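6-phosphogluconate dehydrogenase NAD-binding (Dyadobacter fermentans, PDB 4GBJ) probably acts as an NAD(P)-dependent oxidoreductase of the 6-phosphogluconate and 3-hydroxyisobutyrate dehydrogenase type, with a nucleotide-binding domain and a helical domain. Local coordinates at residues S67-D72 and E76-M81; A182-M187 and A216-N221; L247-A252 and P260-I265. All blocks are in the same frame, centred on the assembly; numbering follows the deposited sequence.

Contact 1: S67-D72 and E76-M81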
loop_
_atom_site.group_PDB
_atom_site.type_symbol
_atom_site.label_atom_id
_atom_site.label_comp_id
_atom_site.label_asym_id
_atom_site.label_seq_id
_atom_site.Cartn_x
_atom_site.Cartn_y
_atom_site.Cartn_z
ATOM N N SER B 67 6.072 -6.345 -29.139
ATOM C CA SER B 67 7.368 -5.808 -28.756
ATOM C C SER B 67 7.439 -5.630 -27.260
ATOM O O SER B 67 6.448 -5.277 -26.597
ATOM C CB SER B 67 7.670 -4.487 -29.458
ATOM O OG SER B 67 6.840 -3.426 -29.008
ATOM N N VAL B 68 8.613 -5.884 -26.714
ATOM C CA VAL B 68 8.829 -5.643 -25.292
ATOM C C VAL B 68 10.265 -5.211 -25.193
ATOM O O VAL B 68 11.180 -5.981 -25.518
ATOM C CB VAL B 68 8.421 -6.805 -24.365
ATOM C CG1 VAL B 68 9.178 -8.067 -24.650
ATOM C CG2 VAL B 68 8.585 -6.406 -22.901
ATOM N N LEU B 69 10.442 -3.899 -24.946
ATOM C CA LEU B 69 11.739 -3.253 -24.934
ATOM C C LEU B 69 11.893 -2.414 -23.682
ATOM O O LEU B 69 10.944 -2.269 -22.918
ATOM C CB LEU B 69 11.891 -2.432 -26.208
ATOM C CG LEU B 69 11.745 -3.248 -27.518
ATOM C CD1 LEU B 69 11.575 -2.350 -28.707
ATOM C CD2 LEU B 69 12.958 -4.124 -27.775
ATOM N N ALA B 70 13.135 -2.015 -23.398
ATOM C CA ALA B 70 13.506 -1.366 -22.141
ATOM C C ALA B 70 12.840 -0.053 -21.898
ATOM O O ALA B 70 12.481 0.220 -20.749
ATOM C CB ALA B 70 15.014 -1.150 -22.062
ATOM N N ASP B 71 12.761 0.798 -22.925
ATOM C CA ASP B 71 12.282 2.159 -22.732
ATOM C C ASP B 71 11.728 2.799 -24.012
ATOM O O ASP B 71 11.782 2.203 -25.082
ATOM C CB ASP B 71 13.461 2.996 -22.178
ATOM C CG ASP B 71 14.726 2.997 -23.000
ATOM O OD1 ASP B 71 14.625 3.003 -24.262
ATOM O OD2 ASP B 71 15.822 3.054 -22.394
ATOM N N ASP B 72 11.254 4.048 -23.882
ATOM C CA ASP B 72 10.631 4.844 -24.953
ATOM C C ASP B 72 11.548 4.992 -26.162
ATOM O O ASP B 72 11.093 4.769 -27.286
ATOM C CB ASP B 72 10.251 6.239 -24.421
ATOM C CG ASP B 72 9.299 6.195 -23.224
ATOM O OD1 ASP B 72 9.640 5.558 -22.223
ATOM O OD2 ASP B 72 8.262 6.871 -23.265
ATOM N N GLU B 76 10.800 3.723 -30.104
ATOM C CA GLU B 76 10.814 4.695 -31.207
ATOM C C GLU B 76 11.888 4.374 -32.247
ATOM O O GLU B 76 11.648 4.569 -33.430
ATOM C CB GLU B 76 11.042 6.100 -30.683
ATOM C CG GLU B 76 9.862 6.639 -29.899
ATOM C CD GLU B 76 10.176 7.952 -29.193
ATOM O OE1 GLU B 76 11.139 8.637 -29.611
ATOM O OE2 GLU B 76 9.481 8.287 -28.210
ATOM N N GLU B 77 13.070 3.892 -31.801
ATOM C CA GLU B 77 14.192 3.544 -32.706
ATOM C C GLU B 77 13.800 2.369 -33.589
ATOM O O GLU B 77 14.179 2.293 -34.751
ATOM C CB GLU B 77 15.455 3.196 -31.880
ATOM C CG GLU B 77 16.554 2.386 -32.577
ATOM C CD GLU B 77 17.724 2.025 -31.676
ATOM O OE1 GLU B 77 17.530 1.949 -30.440
ATOM O OE2 GLU B 77 18.825 1.767 -32.213
ATOM N N LEU B 78 13.092 1.416 -33.016
ATOM C CA LEU B 78 12.705 0.236 -33.747
ATOM C C LEU B 78 11.495 0.486 -34.632
ATOM O O LEU B 78 11.486 0.061 -35.774
ATOM C CB LEU B 78 12.395 -0.874 -32.749
ATOM C CG LEU B 78 12.196 -2.240 -33.351
ATOM C CD1 LEU B 78 13.420 -2.644 -34.165
ATOM C CD2 LEU B 78 11.897 -3.251 -32.276
ATOM N N PHE B 79 10.471 1.150 -34.115
ATOM C CA PHE B 79 9.260 1.386 -34.865
ATOM C C PHE B 79 9.350 2.649 -35.752
ATOM O O PHE B 79 8.574 3.612 -35.630
ATOM C CB PHE B 79 8.044 1.398 -33.924
ATOM C CG PHE B 79 7.721 -0.035 -33.574
ATOM C CD1 PHE B 79 6.879 -0.781 -34.374
ATOM C CD2 PHE B 79 8.428 -0.702 -32.582
ATOM C CE1 PHE B 79 6.679 -2.141 -34.129
ATOM C CE2 PHE B 79 8.237 -2.081 -32.357
ATOM C CZ PHE B 79 7.393 -2.787 -33.158
ATOM N N SER B 80 10.270 2.582 -36.710
ATOM C CA SER B 80 10.485 3.636 -37.689
ATOM C C SER B 80 9.323 3.639 -38.654
ATOM O O SER B 80 8.599 2.650 -38.729
ATOM C CB SER B 80 11.782 3.370 -38.443
ATOM O OG SER B 80 11.662 2.143 -39.157
HETATM N N MSE B 81 9.178 4.699 -39.445
HETATM C CA MSE B 81 8.122 4.769 -40.464
HETATM C C MSE B 81 8.159 3.594 -41.466
HETATM O O MSE B 81 7.102 3.130 -41.880
HETATM C CB MSE B 81 8.247 6.080 -41.264
HETATM C CG MSE B 81 7.732 7.298 -40.519
HETATM SE SE MSE B 81 7.581 8.786 -41.868
HETATM C CE MSE B 81 9.266 8.818 -42.612
#

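Contact 2: A182-M187 and A216-N221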
loop_
_atom_site.group_PDB
_atom_site.type_symbol
_atom_site.label_atom_id
_atom_site.label_comp_id
_atom_site.label_asym_id
_atom_site.label_seq_id
_atom_site.Cartn_x
_atom_site.Cartn_y
_atom_site.Cartn_z
ATOM N N ALA B 182 6.083 2.127 -5.587
ATOM C CA ALA B 182 7.142 3.013 -5.078
ATOM C C ALA B 182 6.681 3.716 -3.799
ATOM O O ALA B 182 7.479 3.824 -2.846
ATOM C CB ALA B 182 7.555 4.033 -6.132
ATOM N N CYS B 183 5.419 4.159 -3.745
ATOM C CA CYS B 183 4.855 4.733 -2.508
ATOM C C CYS B 183 4.828 3.707 -1.377
ATOM O O CYS B 183 5.048 4.062 -0.232
ATOM C CB CYS B 183 3.455 5.280 -2.739
ATOM S SG CYS B 183 3.391 6.737 -3.776
ATOM N N SER B 184 4.529 2.462 -1.691
ATOM C CA SER B 184 4.473 1.380 -0.683
ATOM C C SER B 184 5.831 1.173 -0.103
ATOM O O SER B 184 5.970 1.031 1.102
ATOM C CB SER B 184 3.914 0.101 -1.313
ATOM O OG SER B 184 2.642 0.431 -1.856
ATOM N N LEU B 185 6.858 1.172 -0.957
ATOM C CA LEU B 185 8.233 1.071 -0.487
ATOM C C LEU B 185 8.620 2.230 0.435
ATOM O O LEU B 185 9.244 2.028 1.469
ATOM C CB LEU B 185 9.195 1.073 -1.663
ATOM C CG LEU B 185 9.304 -0.282 -2.415
ATOM C CD1 LEU B 185 9.867 -0.040 -3.841
ATOM C CD2 LEU B 185 10.172 -1.246 -1.650
ATOM N N GLU B 186 8.267 3.447 0.032
ATOM C CA GLU B 186 8.597 4.622 0.807
ATOM C C GLU B 186 7.865 4.634 2.166
ATOM O O GLU B 186 8.495 4.934 3.171
ATOM C CB GLU B 186 8.300 5.903 -0.002
ATOM C CG GLU B 186 8.406 7.163 0.820
ATOM C CD GLU B 186 9.780 7.484 1.334
ATOM O OE1 GLU B 186 9.866 8.311 2.264
ATOM O OE2 GLU B 186 10.774 7.051 0.707
HETATM N N MSE B 187 6.565 4.366 2.216
HETATM C CA MSE B 187 5.851 4.447 3.494
HETATM C C MSE B 187 6.379 3.360 4.464
HETATM O O MSE B 187 6.447 3.601 5.657
HETATM C CB MSE B 187 4.331 4.351 3.317
HETATM C CG MSE B 187 3.817 2.932 2.872
HETATM SE SE MSE B 187 1.886 2.911 2.650
HETATM C CE MSE B 187 1.658 3.653 0.913
ATOM N N ALA B 216 -1.279 -7.947 0.951
ATOM C CA ALA B 216 -1.322 -7.968 -0.530
ATOM C C ALA B 216 0.100 -8.309 -1.025
ATOM O O ALA B 216 1.074 -7.981 -0.341
ATOM C CB ALA B 216 -1.800 -6.620 -1.063
ATOM N N PRO B 217 0.261 -8.992 -2.176
ATOM C CA PRO B 217 1.603 -9.456 -2.582
ATOM C C PRO B 217 2.673 -8.381 -2.657
ATOM O O PRO B 217 3.806 -8.665 -2.256
ATOM C CB PRO B 217 1.356 -10.117 -3.944
ATOM C CG PRO B 217 -0.045 -9.652 -4.370
ATOM C CD PRO B 217 -0.777 -9.525 -3.086
ATOM N N ILE B 218 2.314 -7.142 -3.068
ATOM C CA ILE B 218 3.256 -6.015 -3.139
ATOM C C ILE B 218 3.928 -5.782 -1.749
ATOM O O ILE B 218 5.141 -5.808 -1.653
ATOM C CB ILE B 218 2.566 -4.697 -3.675
ATOM C CG1 ILE B 218 2.150 -4.805 -5.173
ATOM C CG2 ILE B 218 3.452 -3.441 -3.482
ATOM C CD1 ILE B 218 3.227 -5.277 -6.128
ATOM N N PHE B 219 3.149 -5.674 -0.688
ATOM C CA PHE B 219 3.670 -5.396 0.662
ATOM C C PHE B 219 4.413 -6.540 1.290
ATOM O O PHE B 219 5.327 -6.280 2.057
ATOM C CB PHE B 219 2.546 -4.954 1.623
ATOM C CG PHE B 219 2.031 -3.608 1.235
ATOM C CD1 PHE B 219 2.552 -2.465 1.798
ATOM C CD2 PHE B 219 0.996 -3.480 0.333
ATOM C CE1 PHE B 219 2.080 -1.210 1.438
ATOM C CE2 PHE B 219 0.543 -2.215 -0.057
ATOM C CZ PHE B 219 1.093 -1.091 0.497
ATOM N N GLN B 220 4.049 -7.768 1.005
ATOM C CA GLN B 220 4.722 -8.922 1.588
ATOM C C GLN B 220 6.084 -9.172 0.883
ATOM O O GLN B 220 7.089 -9.444 1.561
ATOM C CB GLN B 220 3.796 -10.153 1.521
ATOM C CG GLN B 220 2.538 -9.936 2.423
ATOM C CD GLN B 220 1.652 -11.161 2.663
ATOM O OE1 GLN B 220 1.262 -11.488 3.822
ATOM N NE2 GLN B 220 1.201 -11.778 1.580
ATOM N N ASN B 221 6.112 -9.043 -0.452
ATOM C CA ASN B 221 7.345 -9.209 -1.223
ATOM C C ASN B 221 8.276 -8.019 -1.054
ATOM O O ASN B 221 9.437 -8.199 -0.703
ATOM C CB ASN B 221 7.036 -9.385 -2.711
ATOM C CG ASN B 221 6.216 -10.610 -3.095
ATOM O OD1 ASN B 221 5.586 -10.632 -4.158
ATOM N ND2 ASN B 221 6.238 -11.694 -2.317
#

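Contact 3: L247-A252 and P260-I265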
loop_
_atom_site.group_PDB
_atom_site.type_symbol
_atom_site.label_atom_id
_atom_site.label_comp_id
_atom_site.label_asym_id
_atom_site.label_seq_id
_atom_site.Cartn_x
_atom_site.Cartn_y
_atom_site.Cartn_z
ATOM N N LEU B 247 8.587 9.418 -15.786
ATOM C CA LEU B 247 7.519 9.252 -16.795
ATOM C C LEU B 247 6.176 9.631 -16.147
ATOM O O LEU B 247 5.358 10.291 -16.755
ATOM C CB LEU B 247 7.447 7.807 -17.318
ATOM C CG LEU B 247 8.606 7.252 -18.173
ATOM C CD1 LEU B 247 8.311 5.872 -18.594
ATOM C CD2 LEU B 247 8.854 8.101 -19.414
ATOM N N THR B 248 5.955 9.193 -14.901
ATOM C CA THR B 248 4.738 9.503 -14.155
ATOM C C THR B 248 4.600 11.013 -13.936
ATOM O O THR B 248 3.514 11.580 -14.134
ATOM C CB THR B 248 4.761 8.731 -12.853
ATOM O OG1 THR B 248 4.789 7.344 -13.186
ATOM C CG2 THR B 248 3.589 9.091 -11.926
ATOM N N LEU B 249 5.660 11.648 -13.471
ATOM C CA LEU B 249 5.624 13.087 -13.233
ATOM C C LEU B 249 5.358 13.861 -14.515
ATOM O O LEU B 249 4.581 14.813 -14.485
ATOM C CB LEU B 249 6.903 13.568 -12.580
ATOM C CG LEU B 249 7.065 13.128 -11.126
ATOM C CD1 LEU B 249 8.552 13.194 -10.684
ATOM C CD2 LEU B 249 6.181 13.997 -10.205
ATOM N N GLN B 250 5.958 13.439 -15.642
ATOM C CA GLN B 250 5.686 14.113 -16.921
ATOM C C GLN B 250 4.249 13.933 -17.320
ATOM O O GLN B 250 3.623 14.865 -17.818
ATOM C CB GLN B 250 6.593 13.581 -18.034
ATOM C CG GLN B 250 6.504 14.375 -19.351
ATOM C CD GLN B 250 6.966 15.826 -19.159
ATOM O OE1 GLN B 250 8.086 16.055 -18.681
ATOM N NE2 GLN B 250 6.132 16.861 -19.500
ATOM N N THR B 251 3.756 12.689 -17.213
ATOM C CA THR B 251 2.390 12.345 -17.581
ATOM C C THR B 251 1.398 13.170 -16.743
ATOM O O THR B 251 0.441 13.724 -17.288
ATOM C CB THR B 251 2.185 10.828 -17.412
ATOM O OG1 THR B 251 3.034 10.188 -18.349
ATOM C CG2 THR B 251 0.760 10.393 -17.632
ATOM N N ALA B 252 1.621 13.250 -15.434
ATOM C CA ALA B 252 0.707 13.985 -14.561
ATOM C C ALA B 252 0.784 15.498 -14.871
ATOM O O ALA B 252 -0.243 16.157 -15.001
ATOM C CB ALA B 252 1.014 13.676 -13.083
ATOM N N PRO B 260 2.458 14.957 -5.204
ATOM C CA PRO B 260 3.407 15.202 -4.111
ATOM C C PRO B 260 4.182 14.005 -3.645
ATOM O O PRO B 260 5.387 14.156 -3.472
ATOM C CB PRO B 260 2.498 15.775 -2.993
ATOM C CG PRO B 260 1.465 16.477 -3.724
ATOM C CD PRO B 260 1.161 15.600 -4.904
ATOM N N PHE B 261 3.557 12.801 -3.546
ATOM C CA PHE B 261 4.267 11.611 -3.189
ATOM C C PHE B 261 5.326 11.271 -4.238
ATOM O O PHE B 261 6.429 10.833 -3.893
ATOM C CB PHE B 261 3.297 10.404 -3.009
ATOM C CG PHE B 261 2.568 10.268 -1.687
ATOM C CD1 PHE B 261 2.744 11.201 -0.672
ATOM C CD2 PHE B 261 1.915 9.092 -1.369
ATOM C CE1 PHE B 261 2.132 11.016 0.580
ATOM C CE2 PHE B 261 1.342 8.901 -0.122
ATOM C CZ PHE B 261 1.446 9.861 0.841
ATOM N N ALA B 262 4.984 11.415 -5.510
ATOM C CA ALA B 262 5.965 11.090 -6.569
ATOM C C ALA B 262 7.229 12.004 -6.510
ATOM O O ALA B 262 8.328 11.549 -6.824
ATOM C CB ALA B 262 5.311 11.145 -7.943
ATOM N N ASP B 263 7.089 13.267 -6.052
ATOM C CA ASP B 263 8.226 14.192 -5.882
ATOM C C ASP B 263 9.237 13.631 -4.876
ATOM O O ASP B 263 10.435 13.619 -5.142
ATOM C CB ASP B 263 7.756 15.557 -5.395
ATOM C CG ASP B 263 6.752 16.279 -6.288
ATOM O OD1 ASP B 263 6.623 15.905 -7.477
ATOM O OD2 ASP B 263 6.146 17.236 -5.825
ATOM N N ILE B 264 8.713 13.092 -3.759
ATOM C CA ILE B 264 9.489 12.455 -2.693
ATOM C C ILE B 264 10.200 11.235 -3.254
ATOM O O ILE B 264 11.379 11.143 -3.061
ATOM C CB ILE B 264 8.623 12.078 -1.491
ATOM C CG1 ILE B 264 7.938 13.317 -0.835
ATOM C CG2 ILE B 264 9.404 11.273 -0.436
ATOM C CD1 ILE B 264 8.666 14.188 -0.274
ATOM N N ILE B 265 9.515 10.374 -4.023
ATOM C CA ILE B 265 10.098 9.176 -4.629
ATOM C C ILE B 265 11.220 9.560 -5.564
ATOM O O ILE B 265 12.318 8.992 -5.486
ATOM C CB ILE B 265 8.995 8.374 -5.354
ATOM C CG1 ILE B 265 7.984 7.746 -4.347
ATOM C CG2 ILE B 265 9.533 7.347 -6.281
ATOM C CD1 ILE B 265 8.530 6.815 -3.385
#

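Contact 1: S67-D72 and E76-M81
Ser67, the last residue of a parallel strand of the Rossmann-type domain, and Leu69 in the loop after it pack against Leu78 and Phe79, where helix 72-78 ends. This is the tight side of the strand-loop-helix unit. Ser67 CB lies 3.8 Å from Phe79 CE2, approaching the ring obliquely, while Ser67 OG is taken up by a hydrogen bond to His93, whose imidazole also stacks with Phe79. The two leucines cross almost at right angles, Leu69 CD1 meeting Leu78 CD2 at 3.7 Å; with CG of Leu78 opposite its backbone N (chi1 -170°), its CD2 methyl is brought against Leu69. Leu69 also touches the segment that fits a GxGxxG dinucleotide-binding motif. Phe79 leaves helical geometry as the centre of an inverse gamma turn, with a weak bond from Ser80 N to Leu78 O.

Toward solvent the contact is sparser. The carboxylate of Asp72 is held by Thr103 and Ser100, and its OD2 stays 5.3 Å from OE2 of exposed Glu76, a like charge. What joins these two residues is the first turn of the helix: Glu76 N donates to Asp72 O at 3.0 Å and 167°, and Glu76 CG rests 3.4 Å from that same oxygen.

Contact 2: A182-M187 and A216-N221
The ring of Phe219 reaches across to helix 182-187 and meets two side chains from different directions. Ser184 approaches it obliquely: its CB is 3.6 Å from both Phe219 CE1 and Phe219 CZ, and its OG comes to 3.2 Å from Phe219 CZ. That hydroxyl is not held by the ring, for it is hydrogen-bonded to the backbone oxygen of Met180, one turn earlier in the same helix. With OG beside its own backbone N (chi1 -57°), Ser184 can make this bond while CB and OG remain in contact with the phenyl group. Met187, present as selenomethionine, comes instead to the ring edge near its plane, SE 4.3 Å from Phe219 CE1.

Both segments belong to the all-helical C-terminal domain; the axes of 182-187 and 217-221 approach to 10.2 Å, at a crossing angle of -44°. Phe214 meets the Phe219 ring with the planes at about 45°, and Met188 also packs on it. Phe214 of the second subunit lies against Ser184, so the contact is part of the dimer interface. Ile218, whose side chain is about 9 Å from that of the predicted active-site Lys174, touches Ser184 CB through CG2 at 4.2 Å.

Contact 3: L247-A252 and P260-I265
The carboxylate of Asp263 presents its OD1 end to Leu249, whose CD2 methyl lies 3.4 Å from Asp263 OD1, whereas Asp263 OD2 is turned off, 5.4 Å from the same Leu249 CD2. The aromatic ring of Phe261 takes no part in this pairing; it faces the second subunit, where it stacks on the Phe261 of that chain, while Cys183 of its own chain packs against it as well.

Leu249 carries the contact from the side of helix 238-254. Its CG sits beside the backbone N (chi1 -71°), which sends the isobutyl group across to the first turns of helix 260-274. There Leu249 CD2 also meets Ala262 CB at 3.7 Å, and Leu249 CG follows at 4.1 Å from Ala262 CB. The single methyl of Ala262 lets the two backbones come close, with CA atoms 7.0 Å apart at this pair. The two helices, joined by a short loop, run roughly antiparallel and form a helical hairpin of the C-terminal domain. Met259 in the connecting loop packs on Thr248 and Ala252, and Ile245 extends the apolar layer along Ala262 and Ile265.

Inside helix 238-254 the carbonyl of Leu247 is gripped twice by Thr251: the hydroxyl OG1 donates to Leu247 O at 2.8 Å, tilted 35° from the carbonyl plane, and the amide N reaches that oxygen from the opposite face. The threonine hydroxyl is thereby satisfied without leaving its own helix.

Between the helices the contact is mainly van der Waals, Leu249 against Ala262 CB, with one close methyl-to-carboxylate approach at Asp263 OD1. The carboxylate of Asp263 is exposed and lies in the first turn of helix 260-274, where the helix end would probably favour its negative charge.

How the contacts relate
Contact 1 belongs to the nucleotide-binding domain, contacts 2 and 3 to the helical domain, and burial separates them further: contact 2 is wholly buried, while contacts 1 and 3 run from covered side chains out to exposed acids. A backbone hydrogen bond joins the segments of contact 1, whereas the other two pair helices through side chains alone, an aromatic ring in contact 2 and a leucine against an alanine methyl and a carboxylate in contact 3. Contacts 2 and 3 share no helix, yet helices 169-197 and 260-274 pack directly, with Glu186 CB 3.5 Å from Ile265 CD1, and both contacts adjoin the second subunit. The 247-252 segment also reaches the nucleotide-binding domain, Leu247 CD2 lying 3.9 Å from Asp72 OD1.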